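Local coordinates for protein Rio2 kinase (Chaetomium thermophilum, PDB 4GYG) that probably transfers phosphate from ATP to serine and threonine residues of proteins, with magnesium as cofactor, as a RIO-type member of the protein kinase superfamily, at residues L237-K242 with T253-D258; F231-I236 with V278-R283. One frame throughout, in Å; residues are numbered along the deposited sequence.

Contact 1: residues L237-K242 with T253-D258; sequences LIREEK and TPIIID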
loop_
_atom_site.group_PDB
_atom_site.type_symbol
_atom_site.label_atom_id
_atom_site.label_comp_id
_atom_site.label_asym_id
_atom_site.label_seq_id
_atom_site.Cartn_x
_atom_site.Cartn_y
_atom_site.Cartn_z
ATOM N N LEU A 237 1.310 13.062 6.575
ATOM C CA LEU A 237 0.350 14.053 6.108
ATOM C C LEU A 237 0.022 14.984 7.257
ATOM O O LEU A 237 -0.027 14.560 8.409
ATOM C CB LEU A 237 -0.937 13.392 5.621
ATOM C CG LEU A 237 -0.788 12.206 4.682
ATOM C CD1 LEU A 237 -2.152 11.820 4.089
ATOM C CD2 LEU A 237 0.233 12.476 3.596
ATOM N N ILE A 238 -0.207 16.252 6.946
ATOM C CA ILE A 238 -0.500 17.238 7.973
ATOM C C ILE A 238 -1.930 17.692 7.804
ATOM O O ILE A 238 -2.342 18.010 6.688
ATOM C CB ILE A 238 0.434 18.446 7.851
ATOM C CG1 ILE A 238 1.870 18.031 8.184
ATOM C CG2 ILE A 238 -0.028 19.580 8.759
ATOM C CD1 ILE A 238 2.004 17.346 9.550
ATOM N N ARG A 239 -2.699 17.683 8.893
ATOM C CA ARG A 239 -4.075 18.164 8.825
ATOM C C ARG A 239 -4.118 19.564 9.416
ATOM O O ARG A 239 -3.507 19.823 10.454
ATOM C CB ARG A 239 -5.061 17.229 9.544
ATOM C CG ARG A 239 -6.513 17.401 9.055
ATOM C CD ARG A 239 -7.584 17.063 10.104
ATOM N NE ARG A 239 -7.682 15.630 10.385
ATOM C CZ ARG A 239 -8.260 14.736 9.583
ATOM N NH1 ARG A 239 -8.787 15.113 8.429
ATOM N NH2 ARG A 239 -8.302 13.458 9.928
ATOM N N GLU A 240 -4.815 20.473 8.745
ATOM C CA GLU A 240 -4.806 21.863 9.170
ATOM C C GLU A 240 -6.180 22.356 9.625
ATOM O O GLU A 240 -7.080 22.563 8.808
ATOM C CB GLU A 240 -4.247 22.760 8.069
ATOM C CG GLU A 240 -4.226 24.222 8.468
ATOM C CD GLU A 240 -3.623 25.128 7.414
ATOM O OE1 GLU A 240 -3.219 26.252 7.775
ATOM O OE2 GLU A 240 -3.560 24.725 6.232
ATOM N N GLU A 241 -6.320 22.549 10.933
ATOM C CA GLU A 241 -7.593 22.949 11.531
ATOM C C GLU A 241 -7.626 24.431 11.903
ATOM O O GLU A 241 -6.921 24.881 12.819
ATOM C CB GLU A 241 -7.893 22.098 12.777
ATOM C CG GLU A 241 -8.198 20.621 12.494
ATOM C CD GLU A 241 -9.622 20.400 11.998
ATOM O OE1 GLU A 241 -10.572 20.753 12.735
ATOM O OE2 GLU A 241 -9.788 19.876 10.872
ATOM N N LYS A 242 -8.445 25.187 11.181
ATOM C CA LYS A 242 -8.700 26.581 11.525
ATOM C C LYS A 242 -9.527 26.637 12.811
ATOM O O LYS A 242 -10.718 26.339 12.794
ATOM C CB LYS A 242 -9.439 27.282 10.382
ATOM C CG LYS A 242 -8.766 27.149 9.021
ATOM C CD LYS A 242 -7.901 28.355 8.664
ATOM C CE LYS A 242 -8.736 29.580 8.336
ATOM N NZ LYS A 242 -9.140 30.328 9.553
ATOM N N THR A 253 -2.102 18.623 12.849
ATOM C CA THR A 253 -1.981 17.294 13.405
ATOM C C THR A 253 -1.513 16.340 12.302
ATOM O O THR A 253 -1.914 16.469 11.139
ATOM C CB THR A 253 -3.319 16.831 13.989
ATOM O OG1 THR A 253 -4.352 17.040 13.018
ATOM C CG2 THR A 253 -3.646 17.629 15.247
ATOM N N PRO A 254 -0.639 15.393 12.658
ATOM C CA PRO A 254 -0.083 14.511 11.630
ATOM C C PRO A 254 -0.927 13.267 11.371
ATOM O O PRO A 254 -1.610 12.778 12.258
ATOM C CB PRO A 254 1.295 14.145 12.183
ATOM C CG PRO A 254 1.156 14.276 13.658
ATOM C CD PRO A 254 0.084 15.303 13.935
ATOM N N ILE A 255 -0.889 12.792 10.133
ATOM C CA ILE A 255 -1.548 11.560 9.755
ATOM C C ILE A 255 -0.533 10.675 9.027
ATOM O O ILE A 255 0.188 11.129 8.151
ATOM C CB ILE A 255 -2.821 11.843 8.923
ATOM C CG1 ILE A 255 -3.874 12.500 9.819
ATOM C CG2 ILE A 255 -3.395 10.565 8.320
ATOM C CD1 ILE A 255 -4.955 13.204 9.063
ATOM N N ILE A 256 -0.459 9.419 9.430
ATOM C CA ILE A 256 0.549 8.501 8.930
ATOM C C ILE A 256 -0.069 7.642 7.841
ATOM O O ILE A 256 -1.228 7.215 7.970
ATOM C CB ILE A 256 1.072 7.584 10.083
ATOM C CG1 ILE A 256 1.709 8.426 11.174
ATOM C CG2 ILE A 256 2.114 6.610 9.588
ATOM C CD1 ILE A 256 2.842 9.308 10.661
ATOM N N ILE A 257 0.682 7.404 6.766
ATOM C CA ILE A 257 0.270 6.389 5.784
ATOM C C ILE A 257 1.433 5.477 5.426
ATOM O O ILE A 257 2.583 5.735 5.829
ATOM C CB ILE A 257 -0.303 6.998 4.485
ATOM C CG1 ILE A 257 0.782 7.752 3.697
ATOM C CG2 ILE A 257 -1.485 7.895 4.787
ATOM C CD1 ILE A 257 0.278 8.479 2.460
ATOM N N ASP A 258 1.113 4.437 4.658
ATOM C CA ASP A 258 2.073 3.468 4.109
ATOM C C ASP A 258 2.522 2.434 5.123
ATOM O O ASP A 258 3.492 2.659 5.848
ATOM C CB ASP A 258 3.312 4.153 3.531
ATOM C CG ASP A 258 3.212 4.390 2.058
ATOM O OD1 ASP A 258 3.528 3.445 1.303
ATOM O OD2 ASP A 258 2.833 5.516 1.658
#
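The beta hairpin of strands 236-242 and 250-256 in the RIO kinase domain is zipped together here by antiparallel pairing of Leu-237 with Ile-255 and Arg-239 with Thr-253. Both are hydrogen-bonded pairs: Leu-237 N reaches Ile-255 O at 2.7 Å, Ile-255 N returns to Leu-237 O at 2.6 Å, and Arg-239 and Thr-253 bond in the same two-way manner. Leu-237 O takes its donor 22° out of the carbonyl plane and also meets the CA of Pro-254 at 3.2 Å, a CA-H...O contact. Pro-254 sits opposite Ile-238 in the non-hydrogen-bonded pair between them, a place where its missing N-H costs this strand pairing nothing. Ile-238 CD1 lies 4.2 Å from Pro-254 CB on the face turned to helix 207-223, where Ile-238 meets Leu-210 and Pro-254 meets Leu-214.

The other face carries Leu-237, Arg-239, Thr-253 and Ile-255. A bend at chi3 (-71°) carries the Arg-239 guanidinium back over Ile-255, whose CD1 packs against one face of it, toward the rim, 3.5 Å from NH2. The charged end is held by a salt bridge from NH1 to Asp-194. Further along, Ile-257 turns CG2 to within 4.0 Å of Leu-237 CD1, the two side chains crossing at about a right angle. Past it comes Asp-258, which binds magnesium and ADP: this is the protein-kinase hairpin between the catalytic loop and the metal-binding loop.

Contact 2: residues F231-I236 with V278-R283; sequences FNEFNI and VQCIKR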
loop_
_atom_site.group_PDB
_atom_site.type_symbol
_atom_site.label_atom_id
_atom_site.label_comp_id
_atom_site.label_asym_id
_atom_site.label_seq_id
_atom_site.Cartn_x
_atom_site.Cartn_y
_atom_site.Cartn_z
ATOM N N PHE A 231 9.272 6.070 7.378
ATOM C CA PHE A 231 8.735 7.366 7.797
ATOM C C PHE A 231 9.217 8.576 7.003
ATOM O O PHE A 231 9.565 9.582 7.608
ATOM C CB PHE A 231 9.160 7.598 9.250
ATOM C CG PHE A 231 8.025 7.822 10.195
ATOM C CD1 PHE A 231 6.966 6.947 10.244
ATOM C CD2 PHE A 231 8.031 8.903 11.062
ATOM C CE1 PHE A 231 5.922 7.143 11.124
ATOM C CE2 PHE A 231 6.984 9.115 11.947
ATOM C CZ PHE A 231 5.927 8.229 11.978
ATOM N N ASN A 232 9.241 8.506 5.673
ATOM C CA ASN A 232 9.585 9.680 4.880
ATOM C C ASN A 232 8.546 10.818 4.992
ATOM O O ASN A 232 7.683 10.807 5.872
ATOM C CB ASN A 232 9.888 9.294 3.427
ATOM C CG ASN A 232 8.649 8.882 2.631
ATOM O OD1 ASN A 232 7.583 9.486 2.749
ATOM N ND2 ASN A 232 8.801 7.860 1.780
ATOM N N GLU A 233 8.613 11.794 4.095
ATOM C CA GLU A 233 7.691 12.938 4.157
ATOM C C GLU A 233 6.663 12.936 3.014
ATOM O O GLU A 233 6.099 13.967 2.633
ATOM C CB GLU A 233 8.436 14.291 4.280
ATOM C CG GLU A 233 9.626 14.496 3.349
ATOM C CD GLU A 233 10.820 13.625 3.714
ATOM O OE1 GLU A 233 11.057 13.397 4.926
ATOM O OE2 GLU A 233 11.501 13.145 2.781
ATOM N N PHE A 234 6.426 11.750 2.481
ATOM C CA PHE A 234 5.326 11.524 1.570
ATOM C C PHE A 234 4.376 10.658 2.387
ATOM O O PHE A 234 3.238 10.391 2.002
ATOM C CB PHE A 234 5.823 10.775 0.328
ATOM C CG PHE A 234 6.947 11.479 -0.406
ATOM C CD1 PHE A 234 6.707 12.127 -1.610
ATOM C CD2 PHE A 234 8.243 11.485 0.104
ATOM C CE1 PHE A 234 7.733 12.767 -2.286
ATOM C CE2 PHE A 234 9.274 12.130 -0.565
ATOM C CZ PHE A 234 9.019 12.769 -1.761
ATOM N N ASN A 235 4.889 10.246 3.543
ATOM C CA ASN A 235 4.255 9.299 4.443
ATOM C C ASN A 235 3.611 10.012 5.641
ATOM O O ASN A 235 2.789 9.455 6.377
ATOM C CB ASN A 235 5.330 8.339 4.944
ATOM C CG ASN A 235 5.563 7.199 3.999
ATOM O OD1 ASN A 235 4.743 6.936 3.118
ATOM N ND2 ASN A 235 6.674 6.497 4.177
ATOM N N ILE A 236 4.005 11.250 5.838
ATOM C CA ILE A 236 3.484 12.030 6.931
ATOM C C ILE A 236 2.623 13.165 6.355
ATOM O O ILE A 236 3.135 14.075 5.691
ATOM C CB ILE A 236 4.643 12.558 7.798
ATOM C CG1 ILE A 236 5.450 11.369 8.335
ATOM C CG2 ILE A 236 4.110 13.424 8.909
ATOM C CD1 ILE A 236 6.886 11.677 8.675
ATOM N N VAL A 278 13.612 7.902 13.471
ATOM C CA VAL A 278 13.801 9.061 14.340
ATOM C C VAL A 278 14.713 10.107 13.694
ATOM O O VAL A 278 14.453 11.325 13.760
ATOM C CB VAL A 278 14.418 8.648 15.710
ATOM C CG1 VAL A 278 14.710 9.895 16.577
ATOM C CG2 VAL A 278 13.504 7.650 16.452
ATOM N N GLN A 279 15.791 9.618 13.087
ATOM C CA GLN A 279 16.800 10.487 12.508
ATOM C C GLN A 279 16.277 11.117 11.229
ATOM O O GLN A 279 16.555 12.275 10.952
ATOM C CB GLN A 279 18.095 9.719 12.256
ATOM C CG GLN A 279 19.330 10.438 12.778
ATOM C CD GLN A 279 19.178 10.857 14.221
ATOM O OE1 GLN A 279 18.770 10.062 15.068
ATOM N NE2 GLN A 279 19.485 12.116 14.510
ATOM N N CYS A 280 15.499 10.360 10.464
ATOM C CA CYS A 280 14.816 10.905 9.291
ATOM C C CYS A 280 13.946 12.109 9.660
ATOM O O CYS A 280 14.053 13.175 9.050
ATOM C CB CYS A 280 13.956 9.836 8.614
ATOM S SG CYS A 280 12.719 10.525 7.500
ATOM N N ILE A 281 13.082 11.929 10.656
ATOM C CA ILE A 281 12.274 13.028 11.165
ATOM C C ILE A 281 13.169 14.211 11.495
ATOM O O ILE A 281 12.962 15.307 10.954
ATOM C CB ILE A 281 11.456 12.624 12.406
ATOM C CG1 ILE A 281 10.441 11.550 12.028
ATOM C CG2 ILE A 281 10.743 13.823 13.005
ATOM C CD1 ILE A 281 9.760 11.831 10.733
ATOM N N LYS A 282 14.171 13.990 12.347
ATOM C CA LYS A 282 15.057 15.081 12.750
ATOM C C LYS A 282 15.683 15.699 11.516
ATOM O O LYS A 282 15.741 16.916 11.390
ATOM C CB LYS A 282 16.156 14.612 13.712
ATOM C CG LYS A 282 15.705 14.341 15.132
ATOM C CD LYS A 282 16.881 13.922 15.985
ATOM C CE LYS A 282 16.459 13.683 17.418
ATOM N NZ LYS A 282 17.575 13.926 18.397
ATOM N N ARG A 283 16.139 14.859 10.594
ATOM C CA ARG A 283 16.773 15.382 9.396
ATOM C C ARG A 283 15.803 16.278 8.639
ATOM O O ARG A 283 16.142 17.409 8.322
ATOM C CB ARG A 283 17.309 14.275 8.485
ATOM C CG ARG A 283 18.309 14.797 7.461
ATOM C CD ARG A 283 18.480 13.861 6.270
ATOM N NE ARG A 283 18.290 14.563 5.000
ATOM C CZ ARG A 283 19.158 15.431 4.486
ATOM N NH1 ARG A 283 20.282 15.715 5.130
ATOM N NH2 ARG A 283 18.899 16.019 3.326
#
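Ile-281, on helix 270-289, brings the tip of its longer branch against both Phe-231 and Ile-236 of the loop that leads into strand 236-242. From CB the chain runs to CG1, which stands opposite the carbonyl carbon (chi1 -64°) and lies in the plane of the Phe-231 ring at its edge, 3.7 Å from CD2. One bond further, CD1 stays near the ring plane and closes to 3.4 Å from the same CD2. That methyl also touches Ile-236, CD1 to CD1, at 3.5 Å, so the tip is shared between an aromatic edge and an aliphatic end. Tyr-211 of helix 207-223 meets the same isoleucine, while the Phe-231 ring packs edge-to-face with His-228.

One residue earlier in the helix, Cys-280 points at the loop backbone. With SG trans to its own N (chi1 162°), the sulfur comes to 3.3 Å from Phe-231 O. Glu-233 approaches the same sulfur more loosely, its OE1 standing 4.2 Å from SG; its other oxygen, OE2, makes a long, weak ion pair with Arg-287, further along that helix.

Beyond this the loop is braced from within. Asn-232 OD1 accepts Phe-234 N at 2.6 Å, with the donor tilted 30° from the amide carbonyl plane: an Asx turn. It shapes the chain just where Phe-234, an ADP-binding residue, and Asn-235, a magnesium ligand, follow.

No hydrogen bond joins helix and loop across these segments. The contact is mainly apolar, one isoleucine methyl against a ring edge and a second methyl, with one close approach of sulfur to a carbonyl oxygen. Together these pack the loop against the helix; within the loop, the Asx turn adds a directional bond.

How the contacts relate
Contact 1 is nested within the stretch of chain closed by contact 2, and their centres lie about 13 Å apart. The chain runs straight from one into the other at Ile-236 and Leu-237. Where they touch, Ile-257 N probably hydrogen-bonds to Asn-235 O at 3.0 Å, tying the end of the hairpin back to the loop before it. Beside this tie, Ile-256 CD1 packs 3.5 Å from Phe-231 CZ. The functional meeting point is Asn-235 OD1 with Asp-258 OD2, 2.8 Å apart: each contact supplies one of these two magnesium ligands. Asp-258 also forms a salt bridge with Lys-125, another ADP-binding residue.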